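Long-range contacts in pngf-ii (Elizabethkingia meningoseptica, PDB 4R4X), which probably hydrolyses the bond between N-linked glycans and asparagine in glycoproteins, as a bacterial peptide:N-glycosidase of the PNGase F family: residues P189-E194 with H358-E363; I232-K237 with E298-F303; K414-A419 with G502-G507. One frame throughout, in Å; residues are numbered along the deposited sequence. Where two conformers were deposited one is given.

Interaction 1. Residues P189-E194 with H358-E363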
loop_
_atom_site.group_PDB
_atom_site.type_symbol
_atom_site.label_atom_id
_atom_site.label_comp_id
_atom_site.label_asym_id
_atom_site.label_seq_id
_atom_site.Cartn_x
_atom_site.Cartn_y
_atom_site.Cartn_z
ATOM N N PRO A 189 6.268 -5.658 7.673
ATOM C CA PRO A 189 7.434 -4.783 7.730
ATOM C C PRO A 189 8.623 -5.422 7.046
ATOM O O PRO A 189 8.830 -6.640 7.177
ATOM C CB PRO A 189 7.700 -4.611 9.240
ATOM C CG PRO A 189 6.675 -5.419 9.958
ATOM C CD PRO A 189 5.984 -6.305 8.969
ATOM N N VAL A 190 9.382 -4.625 6.302
ATOM C CA VAL A 190 10.597 -5.109 5.672
ATOM C C VAL A 190 11.801 -4.306 6.152
ATOM O O VAL A 190 12.671 -4.871 6.808
ATOM C CB VAL A 190 10.501 -5.073 4.130
ATOM C CG1 VAL A 190 11.726 -5.715 3.511
ATOM C CG2 VAL A 190 9.252 -5.789 3.667
ATOM N N PHE A 191 11.855 -3.011 5.818
ATOM C CA PHE A 191 12.985 -2.140 6.218
ATOM C C PHE A 191 12.483 -0.893 6.909
ATOM O O PHE A 191 11.424 -0.343 6.556
ATOM C CB PHE A 191 13.886 -1.725 5.036
ATOM C CG PHE A 191 14.493 -2.872 4.276
ATOM C CD1 PHE A 191 15.300 -3.807 4.899
ATOM C CD2 PHE A 191 14.288 -2.994 2.909
ATOM C CE1 PHE A 191 15.856 -4.850 4.191
ATOM C CE2 PHE A 191 14.811 -4.051 2.202
ATOM C CZ PHE A 191 15.615 -4.981 2.841
ATOM N N GLU A 192 13.241 -0.437 7.904
ATOM C CA GLU A 192 12.949 0.815 8.590
ATOM C C GLU A 192 14.224 1.645 8.733
ATOM O O GLU A 192 15.196 1.179 9.316
ATOM C CB GLU A 192 12.354 0.545 9.976
ATOM C CG GLU A 192 11.935 1.819 10.688
ATOM C CD GLU A 192 10.987 1.568 11.860
ATOM O OE1 GLU A 192 10.176 2.477 12.166
ATOM O OE2 GLU A 192 11.032 0.463 12.454
ATOM N N ASN A 193 14.209 2.844 8.154
ATOM C CA ASN A 193 15.345 3.738 8.118
ATOM C C ASN A 193 16.676 3.032 7.817
ATOM O O ASN A 193 17.629 3.193 8.548
ATOM C CB ASN A 193 15.427 4.508 9.448
ATOM C CG ASN A 193 14.140 5.284 9.749
ATOM O OD1 ASN A 193 13.511 5.856 8.851
ATOM N ND2 ASN A 193 13.737 5.292 11.008
ATOM N N GLU A 194 16.722 2.282 6.724
ATOM C CA GLU A 194 17.920 1.549 6.307
ATOM C C GLU A 194 18.734 2.330 5.306
ATOM O O GLU A 194 18.218 2.771 4.288
ATOM C CB GLU A 194 17.579 0.218 5.622
ATOM C CG GLU A 194 17.371 -0.985 6.510
ATOM C CD GLU A 194 18.401 -1.187 7.609
ATOM O OE1 GLU A 194 17.936 -1.394 8.758
ATOM O OE2 GLU A 194 19.625 -1.162 7.344
ATOM N N HIS A 358 21.547 6.984 0.715
ATOM C CA HIS A 358 20.111 7.148 0.880
ATOM C C HIS A 358 19.661 6.396 2.110
ATOM O O HIS A 358 20.358 5.507 2.591
ATOM C CB HIS A 358 19.346 6.569 -0.321
ATOM C CG HIS A 358 19.726 7.196 -1.612
ATOM N ND1 HIS A 358 18.931 8.122 -2.243
ATOM C CD2 HIS A 358 20.843 7.080 -2.365
ATOM C CE1 HIS A 358 19.522 8.519 -3.355
ATOM N NE2 HIS A 358 20.688 7.915 -3.440
ATOM N N GLN A 359 18.490 6.758 2.616
ATOM C CA GLN A 359 17.821 6.030 3.684
ATOM C C GLN A 359 16.416 5.678 3.182
ATOM O O GLN A 359 15.726 6.551 2.641
ATOM C CB GLN A 359 17.708 6.938 4.895
ATOM C CG GLN A 359 17.361 6.240 6.159
ATOM C CD GLN A 359 17.543 7.207 7.303
ATOM O OE1 GLN A 359 18.667 7.547 7.649
ATOM N NE2 GLN A 359 16.450 7.715 7.824
ATOM N N ILE A 360 16.004 4.424 3.357
ATOM C CA ILE A 360 14.633 4.028 3.040
ATOM C C ILE A 360 13.926 3.256 4.160
ATOM O O ILE A 360 14.561 2.726 5.098
ATOM C CB ILE A 360 14.548 3.162 1.754
ATOM C CG1 ILE A 360 15.032 1.744 2.040
ATOM C CG2 ILE A 360 15.339 3.798 0.630
ATOM C CD1 ILE A 360 14.708 0.738 0.969
ATOM N N SER A 361 12.599 3.234 4.036
ATOM C CA SER A 361 11.720 2.313 4.726
ATOM C C SER A 361 10.899 1.592 3.669
ATOM O O SER A 361 10.659 2.141 2.600
ATOM C CB SER A 361 10.804 3.049 5.708
ATOM O OG SER A 361 11.613 3.703 6.704
ATOM N N LEU A 362 10.485 0.372 3.976
ATOM C CA LEU A 362 9.734 -0.458 3.052
ATOM C C LEU A 362 8.824 -1.428 3.796
ATOM O O LEU A 362 9.264 -2.093 4.758
ATOM C CB LEU A 362 10.696 -1.255 2.188
ATOM C CG LEU A 362 10.094 -2.239 1.200
ATOM C CD1 LEU A 362 9.398 -1.456 0.111
ATOM C CD2 LEU A 362 11.195 -3.127 0.638
ATOM N N GLU A 363 7.576 -1.527 3.334
ATOM C CA GLU A 363 6.622 -2.503 3.847
ATOM C C GLU A 363 5.686 -2.970 2.734
ATOM O O GLU A 363 5.565 -2.322 1.684
ATOM C CB GLU A 363 5.829 -1.920 5.037
ATOM C CG GLU A 363 4.866 -0.794 4.675
ATOM C CD GLU A 363 4.205 -0.130 5.877
ATOM O OE1 GLU A 363 3.003 0.212 5.784
ATOM O OE2 GLU A 363 4.871 0.050 6.924
HETATM O O HOH W 1 13.317 6.132 5.911
#

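Interaction 2. Residues I232-K237 with E298-F303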
loop_
_atom_site.group_PDB
_atom_site.type_symbol
_atom_site.label_atom_id
_atom_site.label_comp_id
_atom_site.label_asym_id
_atom_site.label_seq_id
_atom_site.Cartn_x
_atom_site.Cartn_y
_atom_site.Cartn_z
ATOM N N ILE A 232 -2.853 -6.304 -2.706
ATOM C CA ILE A 232 -1.499 -6.222 -2.161
ATOM C C ILE A 232 -0.795 -4.985 -2.702
ATOM O O ILE A 232 -0.806 -4.727 -3.918
ATOM C CB ILE A 232 -0.632 -7.429 -2.548
ATOM C CG1 ILE A 232 -1.359 -8.762 -2.382
ATOM C CG2 ILE A 232 0.629 -7.431 -1.704
ATOM C CD1 ILE A 232 -0.682 -9.906 -3.107
ATOM N N PHE A 233 -0.183 -4.233 -1.798
ATOM C CA PHE A 233 0.527 -3.025 -2.144
ATOM C C PHE A 233 1.911 -3.056 -1.481
ATOM O O PHE A 233 2.109 -3.692 -0.433
ATOM C CB PHE A 233 -0.208 -1.775 -1.626
ATOM C CG PHE A 233 -1.472 -1.441 -2.360
ATOM C CD1 PHE A 233 -2.610 -2.172 -2.167
ATOM C CD2 PHE A 233 -1.523 -0.328 -3.213
ATOM C CE1 PHE A 233 -3.780 -1.847 -2.840
ATOM C CE2 PHE A 233 -2.693 0.003 -3.896
ATOM C CZ PHE A 233 -3.819 -0.772 -3.711
ATOM N N VAL A 234 2.862 -2.366 -2.111
ATOM C CA VAL A 234 4.186 -2.201 -1.565
ATOM C C VAL A 234 4.434 -0.723 -1.439
ATOM O O VAL A 234 4.145 0.021 -2.380
ATOM C CB VAL A 234 5.263 -2.878 -2.435
ATOM C CG1 VAL A 234 5.228 -2.388 -3.886
ATOM C CG2 VAL A 234 6.638 -2.674 -1.829
ATOM N N GLU A 235 4.945 -0.309 -0.275
ATOM C CA GLU A 235 5.212 1.111 0.007
ATOM C C GLU A 235 6.634 1.379 0.483
ATOM O O GLU A 235 7.110 0.788 1.457
ATOM C CB GLU A 235 4.228 1.671 1.028
ATOM C CG GLU A 235 4.336 3.199 1.201
ATOM C CD GLU A 235 3.196 3.765 2.047
ATOM O OE1 GLU A 235 2.642 4.822 1.700
ATOM O OE2 GLU A 235 2.852 3.152 3.078
ATOM N N LEU A 236 7.299 2.300 -0.210
ATOM C CA LEU A 236 8.665 2.682 0.086
ATOM C C LEU A 236 8.709 4.180 0.359
ATOM O O LEU A 236 8.017 4.967 -0.327
ATOM C CB LEU A 236 9.575 2.337 -1.104
ATOM C CG LEU A 236 11.063 2.654 -0.845
ATOM C CD1 LEU A 236 11.977 1.540 -1.303
ATOM C CD2 LEU A 236 11.462 3.958 -1.480
ATOM N N LYS A 237 9.507 4.569 1.350
ATOM C CA LYS A 237 9.755 5.980 1.642
ATOM C C LYS A 237 11.254 6.184 1.538
ATOM O O LYS A 237 12.020 5.331 1.948
ATOM C CB LYS A 237 9.278 6.357 3.052
ATOM C CG LYS A 237 7.844 6.035 3.404
ATOM C CD LYS A 237 6.824 6.773 2.549
ATOM C CE LYS A 237 5.395 6.422 2.988
ATOM N NZ LYS A 237 5.111 6.915 4.370
ATOM N N GLU A 298 10.826 -7.399 -10.451
ATOM C CA GLU A 298 10.691 -6.022 -9.939
ATOM C C GLU A 298 9.298 -5.790 -9.375
ATOM O O GLU A 298 8.308 -5.753 -10.132
ATOM C CB GLU A 298 10.918 -5.005 -11.061
ATOM C CG GLU A 298 12.234 -5.139 -11.732
ATOM C CD GLU A 298 12.441 -4.148 -12.856
ATOM O OE1 GLU A 298 11.539 -3.984 -13.708
ATOM O OE2 GLU A 298 13.523 -3.538 -12.892
ATOM N N LEU A 299 9.168 -5.671 -8.057
ATOM C CA LEU A 299 7.866 -5.261 -7.497
ATOM C C LEU A 299 7.524 -3.830 -7.912
ATOM O O LEU A 299 6.380 -3.545 -8.243
ATOM C CB LEU A 299 7.850 -5.339 -5.969
ATOM C CG LEU A 299 8.105 -6.692 -5.315
ATOM C CD1 LEU A 299 7.785 -6.585 -3.816
ATOM C CD2 LEU A 299 7.241 -7.781 -5.973
HETATM N N MSE A 300 8.524 -2.955 -7.901
HETATM C CA MSE A 300 8.343 -1.507 -8.131
HETATM C C MSE A 300 9.639 -0.961 -8.664
HETATM O O MSE A 300 10.672 -1.106 -8.027
HETATM C CB MSE A 300 8.001 -0.775 -6.815
HETATM C CG MSE A 300 7.933 0.755 -6.945
HETATM SE SE MSE A 300 8.415 1.688 -5.263
HETATM C CE MSE A 300 7.513 0.515 -3.967
ATOM N N ARG A 301 9.604 -0.333 -9.846
ATOM C CA ARG A 301 10.734 0.389 -10.396
ATOM C C ARG A 301 10.494 1.863 -10.099
ATOM O O ARG A 301 9.402 2.393 -10.380
ATOM C CB ARG A 301 10.860 0.145 -11.911
ATOM C CG ARG A 301 11.864 1.045 -12.641
ATOM C CD ARG A 301 13.160 0.384 -13.067
ATOM N NE ARG A 301 12.978 -0.867 -13.806
ATOM C CZ ARG A 301 12.854 -1.026 -15.128
ATOM N NH1 ARG A 301 12.864 -0.002 -15.972
ATOM N NH2 ARG A 301 12.672 -2.257 -15.616
ATOM N N PHE A 302 11.488 2.514 -9.486
ATOM C CA PHE A 302 11.353 3.903 -9.076
ATOM C C PHE A 302 12.657 4.640 -9.320
ATOM O O PHE A 302 13.725 4.032 -9.493
ATOM C CB PHE A 302 10.908 4.041 -7.598
ATOM C CG PHE A 302 11.937 3.583 -6.587
ATOM C CD1 PHE A 302 12.066 2.229 -6.256
ATOM C CD2 PHE A 302 12.769 4.502 -5.941
ATOM C CE1 PHE A 302 13.018 1.805 -5.336
ATOM C CE2 PHE A 302 13.730 4.080 -5.019
ATOM C CZ PHE A 302 13.854 2.734 -4.710
ATOM N N PHE A 303 12.566 5.966 -9.346
ATOM C CA PHE A 303 13.748 6.782 -9.505
ATOM C C PHE A 303 13.793 7.781 -8.385
ATOM O O PHE A 303 12.794 8.430 -8.116
ATOM C CB PHE A 303 13.735 7.426 -10.876
ATOM C CG PHE A 303 13.896 6.418 -11.965
ATOM C CD1 PHE A 303 12.807 5.698 -12.415
ATOM C CD2 PHE A 303 15.158 6.083 -12.413
ATOM C CE1 PHE A 303 12.954 4.676 -13.342
ATOM C CE2 PHE A 303 15.320 5.087 -13.374
ATOM C CZ PHE A 303 14.218 4.362 -13.821
#

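Interaction 3. Residues K414-A419 with G502-G507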
loop_
_atom_site.group_PDB
_atom_site.type_symbol
_atom_site.label_atom_id
_atom_site.label_comp_id
_atom_site.label_asym_id
_atom_site.label_seq_id
_atom_site.Cartn_x
_atom_site.Cartn_y
_atom_site.Cartn_z
ATOM N N LYS A 414 0.323 -25.982 -19.254
ATOM C CA LYS A 414 -1.115 -25.899 -19.282
ATOM C C LYS A 414 -1.485 -24.648 -20.077
ATOM O O LYS A 414 -0.755 -23.656 -20.010
ATOM C CB LYS A 414 -1.598 -25.820 -17.822
ATOM C CG LYS A 414 -3.059 -25.482 -17.595
ATOM C CD LYS A 414 -3.952 -26.712 -17.696
ATOM C CE LYS A 414 -5.297 -26.475 -17.033
ATOM N NZ LYS A 414 -6.307 -27.490 -17.454
ATOM N N ASP A 415 -2.600 -24.708 -20.815
ATOM C CA ASP A 415 -3.123 -23.542 -21.535
ATOM C C ASP A 415 -3.247 -22.380 -20.557
ATOM O O ASP A 415 -3.543 -22.566 -19.374
ATOM C CB ASP A 415 -4.527 -23.774 -22.124
ATOM C CG ASP A 415 -4.568 -24.802 -23.273
ATOM O OD1 ASP A 415 -3.514 -25.311 -23.743
ATOM O OD2 ASP A 415 -5.713 -25.084 -23.712
ATOM N N LEU A 416 -3.044 -21.178 -21.058
ATOM C CA LEU A 416 -3.162 -19.984 -20.226
ATOM C C LEU A 416 -4.201 -19.067 -20.878
ATOM O O LEU A 416 -4.024 -18.670 -22.036
ATOM C CB LEU A 416 -1.787 -19.341 -20.179
ATOM C CG LEU A 416 -1.296 -18.596 -18.966
ATOM C CD1 LEU A 416 -1.433 -19.429 -17.688
ATOM C CD2 LEU A 416 0.138 -18.163 -19.252
ATOM N N LYS A 417 -5.291 -18.792 -20.169
ATOM C CA LYS A 417 -6.298 -17.843 -20.608
ATOM C C LYS A 417 -5.892 -16.413 -20.215
ATOM O O LYS A 417 -5.315 -16.193 -19.153
ATOM C CB LYS A 417 -7.661 -18.192 -19.991
ATOM C CG LYS A 417 -8.731 -17.137 -20.194
ATOM C CD LYS A 417 -10.084 -17.577 -19.695
ATOM C CE LYS A 417 -11.142 -16.512 -19.926
ATOM N NZ LYS A 417 -12.415 -16.907 -19.275
ATOM N N ASN A 418 -6.228 -15.452 -21.064
ATOM C CA ASN A 418 -5.941 -14.029 -20.822
ATOM C C ASN A 418 -4.490 -13.777 -20.440
ATOM O O ASN A 418 -4.203 -13.074 -19.485
ATOM C CB ASN A 418 -6.915 -13.450 -19.796
ATOM C CG ASN A 418 -8.334 -13.370 -20.319
ATOM O OD1 ASN A 418 -8.564 -13.276 -21.529
ATOM N ND2 ASN A 418 -9.298 -13.421 -19.419
ATOM N N ALA A 419 -3.564 -14.337 -21.212
ATOM C CA ALA A 419 -2.157 -14.128 -20.957
ATOM C C ALA A 419 -1.798 -12.651 -21.129
ATOM O O ALA A 419 -2.295 -11.981 -22.019
ATOM C CB ALA A 419 -1.302 -14.957 -21.900
ATOM N N GLY A 502 -3.407 -12.478 -25.591
ATOM C CA GLY A 502 -4.459 -13.424 -25.943
ATOM C C GLY A 502 -4.311 -14.685 -25.101
ATOM O O GLY A 502 -3.588 -14.692 -24.102
ATOM N N ASN A 503 -4.953 -15.769 -25.525
ATOM C CA ASN A 503 -4.810 -17.054 -24.846
ATOM C C ASN A 503 -3.621 -17.829 -25.421
ATOM O O ASN A 503 -3.346 -17.774 -26.644
ATOM C CB ASN A 503 -6.106 -17.878 -25.006
ATOM C CG ASN A 503 -7.351 -17.128 -24.543
ATOM O OD1 ASN A 503 -7.335 -16.355 -23.569
ATOM N ND2 ASN A 503 -8.438 -17.346 -25.249
ATOM N N LEU A 504 -2.894 -18.540 -24.566
ATOM C CA LEU A 504 -1.740 -19.285 -24.997
ATOM C C LEU A 504 -1.960 -20.770 -24.801
ATOM O O LEU A 504 -2.467 -21.184 -23.764
ATOM C CB LEU A 504 -0.488 -18.864 -24.237
ATOM C CG LEU A 504 -0.104 -17.380 -24.360
ATOM C CD1 LEU A 504 1.097 -17.137 -23.488
ATOM C CD2 LEU A 504 0.170 -17.005 -25.806
ATOM N N ASN A 505 -1.592 -21.554 -25.820
ATOM C CA ASN A 505 -1.617 -23.024 -25.713
ATOM C C ASN A 505 -0.491 -23.547 -24.835
ATOM O O ASN A 505 0.574 -22.963 -24.764
ATOM C CB ASN A 505 -1.431 -23.677 -27.091
ATOM C CG ASN A 505 -2.649 -23.557 -27.958
ATOM O OD1 ASN A 505 -3.727 -23.216 -27.476
ATOM N ND2 ASN A 505 -2.488 -23.829 -29.267
ATOM N N ALA A 506 -0.706 -24.696 -24.217
ATOM C CA ALA A 506 0.412 -25.423 -23.626
ATOM C C ALA A 506 1.511 -25.704 -24.680
ATOM O O ALA A 506 1.225 -25.860 -25.867
ATOM C CB ALA A 506 -0.088 -26.716 -22.998
ATOM N N GLY A 507 2.764 -25.746 -24.252
ATOM C CA GLY A 507 3.871 -26.002 -25.168
ATOM C C GLY A 507 4.844 -24.844 -25.194
ATOM O O GLY A 507 4.815 -23.976 -24.322
HETATM O O HOH W 2 -7.092 -13.370 -24.080
HETATM O O HOH W 3 -4.721 -11.400 -22.950
#

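Interaction 1. Residues P189-E194 with H358-E363
Phe-191 and Leu-362 meet because Phe-191 carries its ring anti to its carbonyl carbon (chi1 -58°), while Leu-362 sets CG anti to its backbone N (chi1 177°). The two side chains then run alongside each other in the same direction, and Phe-191 CD2 lies 3.8 Å from Leu-362 CD2. Val-190 joins them from the same edge strand: its CG1 sits 3.9 Å from Leu-362 CD2 and also lies over the centre of one face of the Phe-191 ring.

That Val-190 and Phe-191 share a face comes from a classic beta bulge, in which both amides donate to the oxygen of Leu-362. Phe-191 N, at 2.9 Å from Leu-362 O, arrives in the carbonyl plane on a lone pair, whereas Val-190 N comes in tilted from it.

Further along, Asn-193 has both phi and psi positive and makes a G1 bulge with Glu-194 opposite Ile-360. Glu-194 N takes Ile-360 O at 2.7 Å, and Asn-193 N turns to Ser-361 OG, 3.1 Å away and almost straight at 177°. A water held by Asn-193 OD1 and Ser-361 OG closes this exposed corner.

The bulged strand 186-196 is the edge of a four-stranded antiparallel sheet. Strand 231-240 flanks 358-367 on its other side, and Val-190 and Ile-360 pack onto strand 343-350 of the facing sheet.

Interaction 2. Residues I232-K237 with E298-F303
Val-234 and Leu-236 point from one sheet of a beta sandwich toward Leu-299, Met-300 and Phe-302 of the other, in the part of the chain that matches the N-terminal domain of PNGase F. The short strand segments run roughly parallel, with their axes 9.7 Å apart and 24° between them, a face-to-face spacing that side chains alone must fill.

Met-300, a selenomethionine with two conformers, reaches across in the one given. It leaves the backbone with CG anti to N (chi1 174°) and bends only at its last torsion, which swings the terminal methyl against the opposite strand. The Met-300 side chain crosses that of Val-234 obliquely, with CE 3.7 Å from Val-234 CG1 and 4.0 Å from Leu-236 CB, so in that conformer the methyl sits between the two residues. Leu-299 adds a looser touch to the same valine, with Val-234 CG1 4.5 Å from Leu-299 CB. Leu-299 and Met-300 both point inward because they form a classic beta bulge opposite Val-251.

Leu-236 and Phe-302 cross at about a right angle. One methyl of the leucine, CD2, lies over a face of the ring, offset toward its rim, and Tyr-328 meets that ring at about 50°.

On the other side of strand 297-303, Arg-301 holds Glu-298 side-on, one nitrogen to each oxygen. Ser-531 and Thr-386 also bond the carboxylate. Arg-301 NH2 reaches Glu-298 OE1 at 2.8 Å on its syn lone pair, while NE meets OE2 from above the carboxylate plane.

Interaction 3. Residues K414-A419 with G502-G507
Leu-416 and Leu-504 face each other as an antiparallel hydrogen-bonded pair, each backbone N 2.8 Å from the other residue's O: Leu-416 N to Leu-504 O and Leu-504 N to Leu-416 O. Beneath this pair, on the buried side, Leu-504 CD1 lies 3.6 Å from Ala-419 CB.

At one end the side chain of Asn-503 takes over from the backbone. With CG anti to the carbonyl carbon (chi1 -54°), it lies alongside Lys-417 and presents OD1 to Asn-418 N at 2.9 Å, in its carbonyl plane and close to straight. At the other end Asp-415 does the corresponding work: its OD1 accepts from Ala-506 N at 2.9 Å on the anti side, a little out of the carboxylate plane.

These two side-chain bonds flank the Leu-416/Leu-504 pair, where strand 416-428 begins and 493-504 ends, two interior neighbours in the nine-stranded antiparallel sheet, within the PNGase F C-terminal family region. Asn-418, with positive phi and psi, turns the chain at a corner, beyond which Ala-419 N makes a bent bond to Gly-502 O (132°).

Two waters settle around that turn. One donates to both Asn-418 OD1 and Asn-503 OD1; the other donates to Ala-419 O and accepts from Gly-502 N. Further out, Lys-417 pairs by backbone with Gln-537, and Gly-507 passes into the next sheet, bonded to Leu-412.

Interactions 1 and 2 adjoin, their centres 12 Å apart, because strands 358-367 and 231-240 are neighbours in one sheet: Glu-363 O lies 2.9 Å from Glu-235 N, and Ser-361 O 3.0 Å from Lys-237 N, both probable hydrogen bonds. The first builds that sheet's edge and the second ties its inner face to the larger sheet. That larger sheet also leads to interaction 3, since strands 297-303 and 493-504 lie side by side in it, yet the contacts stay about 16 Å apart at their nearest atoms. Interaction 3 is about 26 Å from interaction 1 at the nearest atoms. Neither zinc site, at Glu-52 and Asp-159 or at His-542 and His-545 in the C-terminal histidine run, probably a tag, draws a ligand from these segments.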